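Local coordinates for protein NAD(P)H-hydrate epimerase (Saccharomyces cerevisiae, PDB 1JZT) that catalyses the epimerization of the S and R forms of NAD(P)HX, the hydrated and damaged form of NAD(P)H, so that both epimers can be repaired, at residues A13-E18 against R224-K229; M32-F37 against T240-K245; R45-R50 against I166-S171; D73-A78 against K103-Q108; T199-C204 against E233-E238. One frame throughout, in Å; residues are numbered along the deposited sequence.

The five contacts are spread over a Rossmann-like core and the chain ends that pack on it. Contacts 2 and 3 both use helix 28-46 and reach the same sheet; their centres lie 16 Å apart, and Asp241 of one forms a salt bridge with Arg45 of the other. Contact 4 meets contact 2 where Val76 packs on Gly36, and it holds Asp73 of the predicted NADPHX site. Contacts 1 and 5, with centres 12 Å apart, are joined by the Arg224-Glu233 salt bridge. Near this site, the side chain of Thr199 in contact 5 is about 6 Å from that of Asp173, and that of Ile15 in contact 1 about 7 Å from that of Phe143.

Contact 1 (A13-E18 against R224-K229); sequences AEIDKE and RDFANK
Phe226 reaches from helix 224-229 to helix 9-19 and puts the rim of its ring against two quite different groups. On one side the methyl CG2 of Ile15 lies near the ring plane, 3.7 Å from Phe226 CE2. On the other the carboxylate oxygen OE1 of Glu18 also approaches the edge, 3.6 Å from Phe226 CE1, with the carboxylate plane turned 89° from the ring. The same oxygen takes part in a salt bridge: Lys229 NZ donates to Glu18 OE1 over 2.7 Å, and OE1 accepts through its syn lone pair. The two charged chains come from opposite directions and meet beside the CE1 edge of the ring.

Phe226 has its CG anti to the backbone N (chi1 -175°), which carries the ring across to helix 9-19. Lys229 leaves its backbone in the same way and then bends at chi3, bringing the ammonium to Glu18. Behind these groups the short segments 13-18 and 224-229 run roughly antiparallel, at 149°, with axes 11.9 Å apart, a spacing bridged by long side chains. Phe230 adds to the cluster, meeting Phe226 edge-to-face and touching both Ile15 and Glu18. The contact pairs the N-terminal helix with helix 224-229, and the Ile15 side chain is about 7 Å from that of Phe143 of the predicted NADPHX site.

It grades from a buried apolar part at Ile15 and Phe226 to a charged, more exposed margin at Glu18 and Lys229. The weakly positive C-H edge is probably a tolerable neighbour for the carboxylate oxygen, whose charge Lys229 would partly offset.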
# COMPACT_ATOMS: atom_id res chain seq x y z
N ALA A 13 -2.98 10.61 12.28
CA ALA A 13 -3.13 11.88 11.57
C ALA A 13 -2.24 12.93 12.23
O ALA A 13 -1.64 13.76 11.55
CB ALA A 13 -4.59 12.32 11.59
N GLU A 14 -2.16 12.88 13.56
CA GLU A 14 -1.33 13.82 14.31
C GLU A 14 0.14 13.58 14.00
O GLU A 14 0.92 14.53 13.86
CB GLU A 14 -1.57 13.64 15.82
CG GLU A 14 -2.87 14.27 16.32
CD GLU A 14 -3.21 13.85 17.74
OE1 GLU A 14 -2.31 13.83 18.60
OE2 GLU A 14 -4.40 13.55 17.99
N ILE A 15 0.53 12.31 13.89
CA ILE A 15 1.92 11.98 13.58
C ILE A 15 2.30 12.58 12.23
O ILE A 15 3.30 13.29 12.12
CB ILE A 15 2.13 10.45 13.54
CG1 ILE A 15 2.06 9.89 14.97
CG2 ILE A 15 3.47 10.13 12.89
CD1 ILE A 15 2.11 8.38 15.06
N ASP A 16 1.51 12.28 11.21
CA ASP A 16 1.76 12.80 9.87
C ASP A 16 1.84 14.31 9.87
O ASP A 16 2.70 14.90 9.22
CB ASP A 16 0.67 12.34 8.92
CG ASP A 16 1.08 11.15 8.09
OD1 ASP A 16 1.82 10.30 8.62
OD2 ASP A 16 0.65 11.06 6.93
N LYS A 17 0.93 14.94 10.60
CA LYS A 17 0.90 16.39 10.68
C LYS A 17 2.19 16.92 11.28
O LYS A 17 2.75 17.90 10.81
CB LYS A 17 -0.29 16.86 11.52
CG LYS A 17 -0.36 18.38 11.69
CD LYS A 17 -1.46 18.78 12.68
CE LYS A 17 -1.34 20.25 13.07
NZ LYS A 17 -2.35 20.69 14.08
N GLU A 18 2.67 16.26 12.33
CA GLU A 18 3.91 16.69 12.96
C GLU A 18 5.12 16.43 12.09
O GLU A 18 5.99 17.29 11.97
CB GLU A 18 4.09 16.01 14.32
CG GLU A 18 3.33 16.69 15.44
CD GLU A 18 3.69 16.13 16.80
OE1 GLU A 18 4.90 16.03 17.11
OE2 GLU A 18 2.76 15.80 17.57
N ARG A 224 13.36 7.34 18.23
CA ARG A 224 12.85 6.76 19.47
C ARG A 224 11.91 7.66 20.29
O ARG A 224 10.77 7.30 20.55
CB ARG A 224 14.02 6.33 20.35
CG ARG A 224 13.62 5.54 21.58
CD ARG A 224 14.84 5.28 22.46
NE ARG A 224 14.49 4.51 23.65
CZ ARG A 224 14.09 3.25 23.63
NH1 ARG A 224 13.98 2.61 22.47
NH2 ARG A 224 13.80 2.62 24.77
N ASP A 225 12.41 8.83 20.69
CA ASP A 225 11.61 9.75 21.50
C ASP A 225 10.27 10.10 20.86
O ASP A 225 9.26 10.22 21.55
CB ASP A 225 12.41 11.02 21.77
CG ASP A 225 12.70 11.80 20.51
OD1 ASP A 225 13.30 11.23 19.57
OD2 ASP A 225 12.33 12.99 20.45
N PHE A 226 10.26 10.27 19.54
CA PHE A 226 9.04 10.61 18.83
C PHE A 226 8.03 9.48 18.94
O PHE A 226 6.86 9.70 19.25
CB PHE A 226 9.34 10.88 17.35
CG PHE A 226 8.16 11.35 16.56
CD1 PHE A 226 7.67 12.64 16.72
CD2 PHE A 226 7.56 10.51 15.63
CE1 PHE A 226 6.59 13.09 15.97
CE2 PHE A 226 6.47 10.96 14.87
CZ PHE A 226 5.99 12.25 15.04
N ALA A 227 8.49 8.26 18.66
CA ALA A 227 7.63 7.08 18.75
C ALA A 227 7.07 6.95 20.16
O ALA A 227 5.86 6.84 20.35
CB ALA A 227 8.42 5.83 18.37
N ASN A 228 7.96 6.96 21.15
CA ASN A 228 7.54 6.84 22.55
C ASN A 228 6.47 7.87 22.90
O ASN A 228 5.53 7.58 23.63
CB ASN A 228 8.73 6.98 23.49
CG ASN A 228 9.70 5.81 23.40
OD1 ASN A 228 9.42 4.80 22.75
ND2 ASN A 228 10.85 5.93 24.05
N LYS A 229 6.63 9.08 22.37
CA LYS A 229 5.67 10.15 22.62
C LYS A 229 4.28 9.75 22.16
O LYS A 229 3.27 10.16 22.74
CB LYS A 229 6.09 11.43 21.89
CG LYS A 229 5.07 12.55 22.01
CD LYS A 229 5.60 13.84 21.42
CE LYS A 229 5.58 13.83 19.91
NZ LYS A 229 6.09 15.12 19.38

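Contact 2 (M32-F37 against T240-K245); sequences MELAGF and TDQILK
Phe37 holds its CG anti to the backbone N (chi1 180°), which carries its ring from helix 28-46 to Gln242. In the glutamine, chi1 (-64°) sets CG against the ring, and chi2 (-61°) folds the amide round to Thr240 O and a water. Gln242 CG lies 3.4 Å from Phe37 CD2 and approaches obliquely, while Gln242 CB sits at the ring edge in its plane, 3.7 Å from Phe37 CD2. The two side chains cross at about a right angle.

Beyond CG, the amide is occupied at both ends. Gln242 NE2 donates to Thr240 O over 3.2 Å; the carbonyl oxygen lies in the amide plane, but the donor stands above the plane of the Thr240 carbonyl. Gln242 OE1 accepts from the water at 2.8 Å, and this water also makes a weak bond to Leu34 O, which gives a weak water bridge between the loop and the helix backbone. Leu34 CD2 comes across at a slant, 4.2 Å from Gln242 OE1.

Around this pair, the Gln242 backbone is fastened to the same helix by Gln41 and Ser38, and His80 meets Phe37 edge-to-face. The contact thus sets the lead-in to the edge strand 243-245 against helix 28-46. Its chemistry divides the glutamine in two: methylenes lie against an aromatic ring, and a hydrogen-bonded amide is likely to have its rotation fixed by Thr240 and the water.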
# COMPACT_ATOMS: atom_id res chain seq x y z
N MSE A 32 6.62 9.76 0.98
CA MSE A 32 5.91 8.97 -0.01
C MSE A 32 6.86 8.06 -0.78
O MSE A 32 6.54 6.91 -1.09
CB MSE A 32 5.14 9.89 -0.96
CG MSE A 32 4.22 9.18 -1.94
SE MSE A 32 2.84 10.40 -2.62
CE MSE A 32 1.77 10.55 -1.01
N GLU A 33 8.05 8.57 -1.10
CA GLU A 33 9.05 7.79 -1.81
C GLU A 33 9.49 6.62 -0.93
O GLU A 33 9.55 5.47 -1.38
CB GLU A 33 10.26 8.66 -2.15
CG GLU A 33 11.30 7.98 -3.03
CD GLU A 33 10.75 7.58 -4.39
OE1 GLU A 33 9.81 8.25 -4.90
OE2 GLU A 33 11.28 6.61 -4.97
N LEU A 34 9.79 6.92 0.33
CA LEU A 34 10.22 5.89 1.27
C LEU A 34 9.09 4.89 1.52
O LEU A 34 9.33 3.68 1.58
CB LEU A 34 10.68 6.52 2.58
CG LEU A 34 11.98 7.35 2.55
CD1 LEU A 34 12.22 7.97 3.92
CD2 LEU A 34 13.16 6.47 2.16
N ALA A 35 7.86 5.38 1.66
CA ALA A 35 6.72 4.50 1.90
C ALA A 35 6.48 3.57 0.71
O ALA A 35 6.30 2.36 0.87
CB ALA A 35 5.46 5.32 2.18
N GLY A 36 6.45 4.15 -0.49
CA GLY A 36 6.25 3.35 -1.69
C GLY A 36 7.36 2.33 -1.87
O GLY A 36 7.13 1.23 -2.38
N PHE A 37 8.57 2.70 -1.46
CA PHE A 37 9.71 1.80 -1.57
C PHE A 37 9.45 0.59 -0.68
O PHE A 37 9.64 -0.56 -1.10
CB PHE A 37 11.01 2.49 -1.14
CG PHE A 37 12.21 1.59 -1.22
CD1 PHE A 37 12.91 1.46 -2.41
CD2 PHE A 37 12.60 0.82 -0.13
CE1 PHE A 37 13.98 0.57 -2.53
CE2 PHE A 37 13.67 -0.09 -0.24
CZ PHE A 37 14.35 -0.21 -1.44
N THR A 240 19.61 -2.88 6.27
CA THR A 240 19.19 -1.64 5.62
C THR A 240 17.75 -1.75 5.10
O THR A 240 17.30 -0.91 4.33
CB THR A 240 20.12 -1.28 4.43
OG1 THR A 240 20.19 -2.40 3.54
CG2 THR A 240 21.53 -0.94 4.92
N ASP A 241 17.03 -2.79 5.53
CA ASP A 241 15.64 -3.01 5.11
C ASP A 241 14.71 -1.84 5.41
O ASP A 241 14.90 -1.13 6.41
CB ASP A 241 15.03 -4.23 5.81
CG ASP A 241 15.64 -5.55 5.37
OD1 ASP A 241 16.38 -5.57 4.37
OD2 ASP A 241 15.36 -6.56 6.04
N GLN A 242 13.71 -1.65 4.56
CA GLN A 242 12.74 -0.58 4.78
C GLN A 242 11.41 -1.19 5.22
O GLN A 242 10.37 -0.52 5.26
CB GLN A 242 12.56 0.25 3.51
CG GLN A 242 13.84 0.99 3.08
CD GLN A 242 14.32 1.98 4.13
OE1 GLN A 242 13.65 2.98 4.40
NE2 GLN A 242 15.47 1.70 4.72
N ILE A 243 11.47 -2.48 5.53
CA ILE A 243 10.33 -3.24 6.00
C ILE A 243 10.82 -4.19 7.09
O ILE A 243 12.02 -4.47 7.18
CB ILE A 243 9.70 -4.11 4.87
CG1 ILE A 243 10.75 -5.09 4.33
CG2 ILE A 243 9.17 -3.22 3.75
CD1 ILE A 243 10.18 -6.14 3.37
N LEU A 244 9.89 -4.65 7.92
CA LEU A 244 10.17 -5.59 9.01
C LEU A 244 8.95 -6.50 9.11
O LEU A 244 7.81 -6.03 9.16
CB LEU A 244 10.34 -4.85 10.35
CG LEU A 244 10.45 -5.76 11.58
CD1 LEU A 244 11.70 -6.64 11.46
CD2 LEU A 244 10.52 -4.92 12.85
N LYS A 245 9.18 -7.81 9.12
CA LYS A 245 8.08 -8.76 9.22
C LYS A 245 7.52 -8.65 10.64
O LYS A 245 8.23 -8.91 11.62
CB LYS A 245 8.58 -10.17 8.93
CG LYS A 245 7.51 -11.23 8.80
CD LYS A 245 8.15 -12.58 8.52
CE LYS A 245 7.12 -13.68 8.48
NZ LYS A 245 6.12 -13.40 7.42
O HOH W 1 10.84 3.33 4.59

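Contact 3 (R45-R50 against I166-S171); sequences RQFPLR and IIPIVS
Phe47 points its ring at the start of strand 169-172, where Pro168 and Val170 receive it in different ways. The proline meets the outer corner of the ring: Pro168 CG lies 3.6 Å from Phe47 CZ and Pro168 CB 3.8 Å from the same Phe47 CZ, with the two side chains set obliquely to each other. Val170 instead slides past the phenyl group in the opposite direction, and its CG2 comes near the ring plane at the edge, 4.1 Å from Phe47 CE2. With CG anti to the carbonyl carbon (chi1 -57°), the ring reaches the sheet from the first non-helical residue after helix 28-46.

Cys135 of the adjacent strand 133-139 touches both Phe47 and Pro168, while Tyr86 OH is hydrogen-bonded to the Phe47 carbonyl and helps to place the backbone. With an alanine here, Pro168 and Val170 would probably lose their aromatic partner and a gap would open between the helix end and the sheet. No hydrogen bond joins the two segments; Gln46 gives the helix end a polar tie to the sheet through Tyr216, but this contact itself is apolar, carbon against carbon.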
# COMPACT_ATOMS: atom_id res chain seq x y z
N ARG A 45 9.85 -9.40 -1.56
CA ARG A 45 10.23 -10.40 -0.57
C ARG A 45 9.20 -11.52 -0.43
O ARG A 45 9.55 -12.67 -0.17
CB ARG A 45 10.46 -9.73 0.78
CG ARG A 45 11.13 -10.63 1.80
CD ARG A 45 11.79 -9.82 2.90
NE ARG A 45 12.89 -8.99 2.40
CZ ARG A 45 13.60 -8.18 3.18
NH1 ARG A 45 13.33 -8.09 4.48
NH2 ARG A 45 14.59 -7.45 2.67
N GLN A 46 7.93 -11.18 -0.63
CA GLN A 46 6.83 -12.13 -0.53
C GLN A 46 6.70 -12.95 -1.82
O GLN A 46 6.30 -14.11 -1.80
CB GLN A 46 5.53 -11.36 -0.26
CG GLN A 46 4.34 -12.19 0.20
CD GLN A 46 4.55 -12.82 1.57
OE1 GLN A 46 5.21 -12.24 2.44
NE2 GLN A 46 3.98 -14.00 1.77
N PHE A 47 7.06 -12.35 -2.95
CA PHE A 47 6.98 -13.03 -4.25
C PHE A 47 8.30 -12.96 -5.02
O PHE A 47 8.37 -12.38 -6.10
CB PHE A 47 5.86 -12.42 -5.09
CG PHE A 47 4.51 -12.44 -4.42
CD1 PHE A 47 3.81 -13.63 -4.28
CD2 PHE A 47 3.95 -11.27 -3.93
CE1 PHE A 47 2.55 -13.65 -3.65
CE2 PHE A 47 2.70 -11.28 -3.31
CZ PHE A 47 2.00 -12.47 -3.17
N PRO A 48 9.36 -13.57 -4.47
CA PRO A 48 10.68 -13.57 -5.12
C PRO A 48 10.62 -14.10 -6.55
O PRO A 48 9.89 -15.04 -6.85
CB PRO A 48 11.52 -14.45 -4.19
CG PRO A 48 10.52 -15.37 -3.57
CD PRO A 48 9.36 -14.45 -3.28
N LEU A 49 11.40 -13.48 -7.43
CA LEU A 49 11.42 -13.88 -8.83
C LEU A 49 12.39 -15.03 -9.09
O LEU A 49 12.29 -15.70 -10.12
CB LEU A 49 11.79 -12.68 -9.71
CG LEU A 49 10.76 -11.54 -9.72
CD1 LEU A 49 11.30 -10.37 -10.52
CD2 LEU A 49 9.45 -12.04 -10.30
N ARG A 50 13.31 -15.27 -8.16
CA ARG A 50 14.28 -16.35 -8.34
C ARG A 50 13.61 -17.72 -8.42
O ARG A 50 12.80 -18.08 -7.56
CB ARG A 50 15.29 -16.37 -7.19
CG ARG A 50 16.43 -17.35 -7.45
CD ARG A 50 16.81 -18.15 -6.22
NE ARG A 50 17.84 -19.14 -6.53
N ILE A 166 -8.06 -16.28 -4.79
CA ILE A 166 -7.28 -16.93 -5.84
C ILE A 166 -6.06 -16.07 -6.17
O ILE A 166 -4.96 -16.60 -6.37
CB ILE A 166 -8.13 -17.17 -7.12
CG1 ILE A 166 -7.22 -17.55 -8.29
CG2 ILE A 166 -8.94 -15.94 -7.47
CD1 ILE A 166 -6.34 -18.77 -8.03
N ILE A 167 -6.25 -14.76 -6.21
CA ILE A 167 -5.17 -13.81 -6.50
C ILE A 167 -4.83 -13.07 -5.19
O ILE A 167 -5.70 -12.44 -4.59
CB ILE A 167 -5.60 -12.77 -7.56
CG1 ILE A 167 -6.16 -13.47 -8.79
CG2 ILE A 167 -4.41 -11.89 -7.96
CD1 ILE A 167 -5.23 -14.49 -9.40
N PRO A 168 -3.56 -13.13 -4.74
CA PRO A 168 -3.16 -12.47 -3.51
C PRO A 168 -3.20 -10.95 -3.57
O PRO A 168 -2.71 -10.34 -4.53
CB PRO A 168 -1.75 -12.99 -3.28
CG PRO A 168 -1.24 -13.15 -4.68
CD PRO A 168 -2.41 -13.81 -5.37
N ILE A 169 -3.79 -10.33 -2.55
CA ILE A 169 -3.87 -8.88 -2.47
C ILE A 169 -2.90 -8.36 -1.41
O ILE A 169 -2.84 -8.89 -0.29
CB ILE A 169 -5.30 -8.40 -2.10
CG1 ILE A 169 -6.27 -8.70 -3.24
CG2 ILE A 169 -5.29 -6.91 -1.78
CD1 ILE A 169 -7.74 -8.42 -2.89
N VAL A 170 -2.13 -7.34 -1.78
CA VAL A 170 -1.16 -6.72 -0.87
C VAL A 170 -1.73 -5.34 -0.54
O VAL A 170 -1.74 -4.45 -1.40
CB VAL A 170 0.21 -6.51 -1.57
CG1 VAL A 170 1.19 -5.82 -0.62
CG2 VAL A 170 0.77 -7.86 -2.04
N SER A 171 -2.22 -5.16 0.69
CA SER A 171 -2.82 -3.88 1.10
C SER A 171 -1.82 -2.89 1.67
O SER A 171 -1.04 -3.23 2.56
CB SER A 171 -3.94 -4.11 2.12
OG SER A 171 -5.08 -4.69 1.52

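Contact 4 (D73-A78 against K103-Q108); sequences DGLVCA and KQLVHQ
Segments 73-78 and 103-108 are helical throughout and run nearly parallel, their axes 17° apart and 9.4 Å from each other at closest approach. The backbones are nearest at Leu75 and Leu105, where the CA atoms are 6.2 Å apart. A water sits between the helices at this level and donates to both main chains, to Leu75 O at 3.1 Å and to Leu105 O at 2.9 Å, giving each carbonyl a further partner.

The side chains interlock about Leu105. Leu75 CD1 reaches across to Leu105 CB at 3.9 Å, and the same methyl also meets Val106 CG2 at 4.1 Å, so one branch of Leu75 spans two successive residues of the facing helix. The end of Leu105 goes to the other neighbour: its CD2 is 3.7 Å from Val76 CG2. The valine has CG1 anti to the backbone N (chi1 169°), which leaves CG2 as the branch facing Leu105. All these pairs cross at oblique angles.

Tyr92 and Val90 also touch Leu75, Tyr92 touches Val106, and Met32 of helix 28-46 touches Leu105. Helices 69-83 and 100-111 alternate with parallel strands 60-65, 88-91 and 116-117, the beta-alpha-beta crossover order of a Rossmann-like fold. Helix 69-83 also carries Asp73 of the predicted NADPHX site, consistent with the nucleotide-binding helix of this family.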
# COMPACT_ATOMS: atom_id res chain seq x y z
N ASP A 73 1.36 6.51 -2.69
CA ASP A 73 2.32 5.51 -2.24
C ASP A 73 2.36 4.38 -3.27
O ASP A 73 3.42 3.82 -3.55
CB ASP A 73 1.92 4.92 -0.87
CG ASP A 73 2.08 5.91 0.28
OD1 ASP A 73 2.70 6.98 0.09
OD2 ASP A 73 1.59 5.61 1.39
N GLY A 74 1.21 4.07 -3.85
CA GLY A 74 1.14 3.03 -4.86
C GLY A 74 1.88 3.39 -6.14
O GLY A 74 2.50 2.54 -6.76
N LEU A 75 1.79 4.66 -6.53
CA LEU A 75 2.47 5.12 -7.75
C LEU A 75 3.98 4.96 -7.60
O LEU A 75 4.67 4.60 -8.56
CB LEU A 75 2.12 6.59 -8.03
CG LEU A 75 0.63 6.90 -8.23
CD1 LEU A 75 0.42 8.39 -8.56
CD2 LEU A 75 0.09 6.03 -9.35
N VAL A 76 4.49 5.23 -6.40
CA VAL A 76 5.92 5.09 -6.11
C VAL A 76 6.27 3.60 -6.16
O VAL A 76 7.25 3.19 -6.78
CB VAL A 76 6.26 5.63 -4.71
CG1 VAL A 76 7.68 5.24 -4.32
CG2 VAL A 76 6.12 7.15 -4.69
N CYS A 77 5.46 2.79 -5.48
CA CYS A 77 5.65 1.34 -5.42
C CYS A 77 5.79 0.74 -6.81
O CYS A 77 6.67 -0.08 -7.06
CB CYS A 77 4.46 0.70 -4.71
SG CYS A 77 4.43 -1.10 -4.78
N ALA A 78 4.91 1.14 -7.72
CA ALA A 78 4.91 0.65 -9.08
C ALA A 78 6.24 0.89 -9.79
O ALA A 78 6.71 0.03 -10.54
CB ALA A 78 3.77 1.29 -9.86
N LYS A 103 0.85 14.10 -10.20
CA LYS A 103 1.03 14.20 -11.65
C LYS A 103 2.47 13.85 -12.00
O LYS A 103 2.74 13.18 -13.00
CB LYS A 103 0.73 15.62 -12.13
CG LYS A 103 -0.66 16.16 -11.76
CD LYS A 103 -0.73 17.66 -12.07
CE LYS A 103 -2.07 18.30 -11.67
NZ LYS A 103 -3.21 17.86 -12.53
N GLN A 104 3.40 14.32 -11.17
CA GLN A 104 4.82 14.06 -11.40
C GLN A 104 5.11 12.57 -11.24
O GLN A 104 5.91 12.00 -11.99
CB GLN A 104 5.67 14.88 -10.44
CG GLN A 104 5.57 16.38 -10.63
CD GLN A 104 6.31 17.16 -9.56
OE1 GLN A 104 6.09 16.95 -8.36
NE2 GLN A 104 7.19 18.06 -9.97
N LEU A 105 4.46 11.94 -10.26
CA LEU A 105 4.66 10.51 -10.02
C LEU A 105 4.18 9.70 -11.24
O LEU A 105 4.75 8.65 -11.56
CB LEU A 105 3.92 10.06 -8.75
CG LEU A 105 4.58 10.48 -7.42
CD1 LEU A 105 3.69 10.13 -6.24
CD2 LEU A 105 5.94 9.80 -7.28
N VAL A 106 3.16 10.21 -11.92
CA VAL A 106 2.64 9.54 -13.12
C VAL A 106 3.63 9.69 -14.27
O VAL A 106 3.86 8.75 -15.03
CB VAL A 106 1.26 10.10 -13.53
CG1 VAL A 106 0.83 9.54 -14.89
CG2 VAL A 106 0.23 9.73 -12.48
N HIS A 107 4.22 10.87 -14.39
CA HIS A 107 5.21 11.08 -15.45
C HIS A 107 6.39 10.14 -15.21
O HIS A 107 6.97 9.62 -16.16
CB HIS A 107 5.67 12.54 -15.47
CG HIS A 107 4.65 13.49 -16.00
ND1 HIS A 107 4.87 14.85 -16.09
CD2 HIS A 107 3.39 13.29 -16.47
CE1 HIS A 107 3.80 15.44 -16.61
NE2 HIS A 107 2.89 14.51 -16.85
N GLN A 108 6.74 9.93 -13.95
CA GLN A 108 7.84 9.03 -13.63
C GLN A 108 7.52 7.60 -14.07
O GLN A 108 8.41 6.85 -14.46
CB GLN A 108 8.15 9.10 -12.13
CG GLN A 108 8.71 10.46 -11.71
CD GLN A 108 8.62 10.70 -10.21
OE1 GLN A 108 8.81 9.78 -9.41
NE2 GLN A 108 8.33 11.94 -9.83
O HOH W 2 6.24 6.90 -9.86

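Contact 5 (T199-C204 against E233-E238); sequences TVPKPC and EPFGYE
Next to the predicted NADPHX site, the loop after strand 194-198 is met by Phe235, which comes from the loop ahead of the edge strand 243-245. The end of the ring lies against Pro201, whose CD lies 3.6 Å from Phe235 CZ; the proline and the phenyl group approach from opposite directions, and the contact is oblique to the ring. Beside it, Val200 CG2 touches more loosely, 4.2 Å from Phe235 CE2. The carbonyl of Thr199 lies at the ring edge near its plane, with O 3.7 Å from Phe235 CE2. Phe235 has CG anti to the carbonyl carbon (chi1 -63°), which lays the ring against the 199-201 backbone, while Glu233 O stands over the centre of one face.

Thr199 O has a polar partner as well: a water donates to it at 2.7 Å and accepts from Tyr237 OH at 2.7 Å, lying at the edge of the tyrosine ring in its plane. The two aromatic residues flank Gly236, the centre of an inverse gamma turn. A serine in place of Phe235 would probably leave Pro201 and Val200 without their apolar partner and open a gap between the two loops. Within the first loop, Lys202 NZ donates to Val200 O over 2.8 Å, and it also forms a salt bridge with Asp173 of the predicted site.

Val217 of strand 214-218 touches Pro201, Phe235 and Tyr237, so the two loops meet beside this strand; both aromatic residues also pack on Leu244 of its antiparallel partner 243-245, and helix 224-229 is joined to Glu233 through Arg224.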
# COMPACT_ATOMS: atom_id res chain seq x y z
N THR A 199 4.52 3.45 8.75
CA THR A 199 4.88 4.25 9.93
C THR A 199 4.65 3.42 11.19
O THR A 199 5.59 3.12 11.93
CB THR A 199 4.07 5.57 10.01
OG1 THR A 199 4.29 6.35 8.83
CG2 THR A 199 4.49 6.39 11.22
N VAL A 200 3.39 3.05 11.41
CA VAL A 200 3.01 2.24 12.56
C VAL A 200 1.65 1.63 12.23
O VAL A 200 0.82 2.28 11.60
CB VAL A 200 2.93 3.11 13.85
CG1 VAL A 200 1.94 4.24 13.65
CG2 VAL A 200 2.53 2.25 15.04
N PRO A 201 1.41 0.37 12.61
CA PRO A 201 0.13 -0.27 12.32
C PRO A 201 -1.03 0.41 13.03
O PRO A 201 -0.86 0.96 14.12
CB PRO A 201 0.34 -1.70 12.81
CG PRO A 201 1.83 -1.91 12.64
CD PRO A 201 2.36 -0.60 13.17
N LYS A 202 -2.19 0.39 12.39
CA LYS A 202 -3.40 0.97 12.95
C LYS A 202 -4.17 -0.15 13.65
O LYS A 202 -3.91 -1.33 13.42
CB LYS A 202 -4.25 1.59 11.84
CG LYS A 202 -4.03 3.09 11.65
CD LYS A 202 -2.56 3.44 11.40
CE LYS A 202 -2.13 3.04 10.00
NZ LYS A 202 -0.75 3.52 9.67
N PRO A 203 -5.14 0.21 14.51
CA PRO A 203 -5.95 -0.76 15.26
C PRO A 203 -6.56 -1.89 14.43
O PRO A 203 -6.63 -3.02 14.90
CB PRO A 203 -7.02 0.12 15.91
CG PRO A 203 -6.27 1.40 16.15
CD PRO A 203 -5.57 1.58 14.82
N CYS A 204 -6.99 -1.59 13.22
CA CYS A 204 -7.59 -2.61 12.37
C CYS A 204 -6.63 -3.76 12.05
O CYS A 204 -7.07 -4.87 11.75
CB CYS A 204 -8.13 -2.00 11.08
SG CYS A 204 -6.86 -1.38 9.94
N GLU A 233 7.19 1.98 20.25
CA GLU A 233 8.64 1.94 20.15
C GLU A 233 9.02 1.80 18.67
O GLU A 233 8.36 1.09 17.92
CB GLU A 233 9.19 0.75 20.94
CG GLU A 233 10.60 0.94 21.45
CD GLU A 233 10.67 1.91 22.60
OE1 GLU A 233 10.11 1.60 23.67
OE2 GLU A 233 11.29 2.99 22.44
N PRO A 234 10.10 2.47 18.24
CA PRO A 234 10.52 2.36 16.83
C PRO A 234 10.79 0.90 16.49
O PRO A 234 11.37 0.17 17.30
CB PRO A 234 11.78 3.23 16.78
CG PRO A 234 12.33 3.09 18.18
CD PRO A 234 11.09 3.22 19.03
N PHE A 235 10.37 0.47 15.30
CA PHE A 235 10.55 -0.92 14.88
C PHE A 235 11.98 -1.32 14.55
O PHE A 235 12.75 -0.54 13.98
CB PHE A 235 9.62 -1.21 13.71
CG PHE A 235 8.17 -1.09 14.06
CD1 PHE A 235 7.51 -2.14 14.70
CD2 PHE A 235 7.49 0.11 13.85
CE1 PHE A 235 6.19 -1.98 15.13
CE2 PHE A 235 6.18 0.27 14.28
CZ PHE A 235 5.53 -0.78 14.92
N GLY A 236 12.33 -2.55 14.91
CA GLY A 236 13.67 -3.05 14.68
C GLY A 236 13.97 -3.55 13.28
O GLY A 236 14.25 -4.74 13.08
N TYR A 237 13.91 -2.64 12.31
CA TYR A 237 14.21 -2.97 10.93
C TYR A 237 15.59 -3.63 10.90
O TYR A 237 16.51 -3.16 11.57
CB TYR A 237 14.24 -1.69 10.09
CG TYR A 237 12.89 -1.04 9.96
CD1 TYR A 237 11.96 -1.53 9.05
CD2 TYR A 237 12.53 0.03 10.77
CE1 TYR A 237 10.70 -0.97 8.94
CE2 TYR A 237 11.26 0.60 10.68
CZ TYR A 237 10.35 0.09 9.76
OH TYR A 237 9.10 0.64 9.65
N GLU A 238 15.71 -4.71 10.14
CA GLU A 238 16.97 -5.43 10.02
C GLU A 238 17.85 -4.86 8.92
O GLU A 238 17.35 -4.45 7.88
CB GLU A 238 16.70 -6.91 9.73
CG GLU A 238 16.00 -7.65 10.86
CD GLU A 238 15.51 -9.03 10.47
OE1 GLU A 238 16.01 -9.60 9.48
OE2 GLU A 238 14.61 -9.54 11.17
O HOH W 3 8.17 2.74 11.12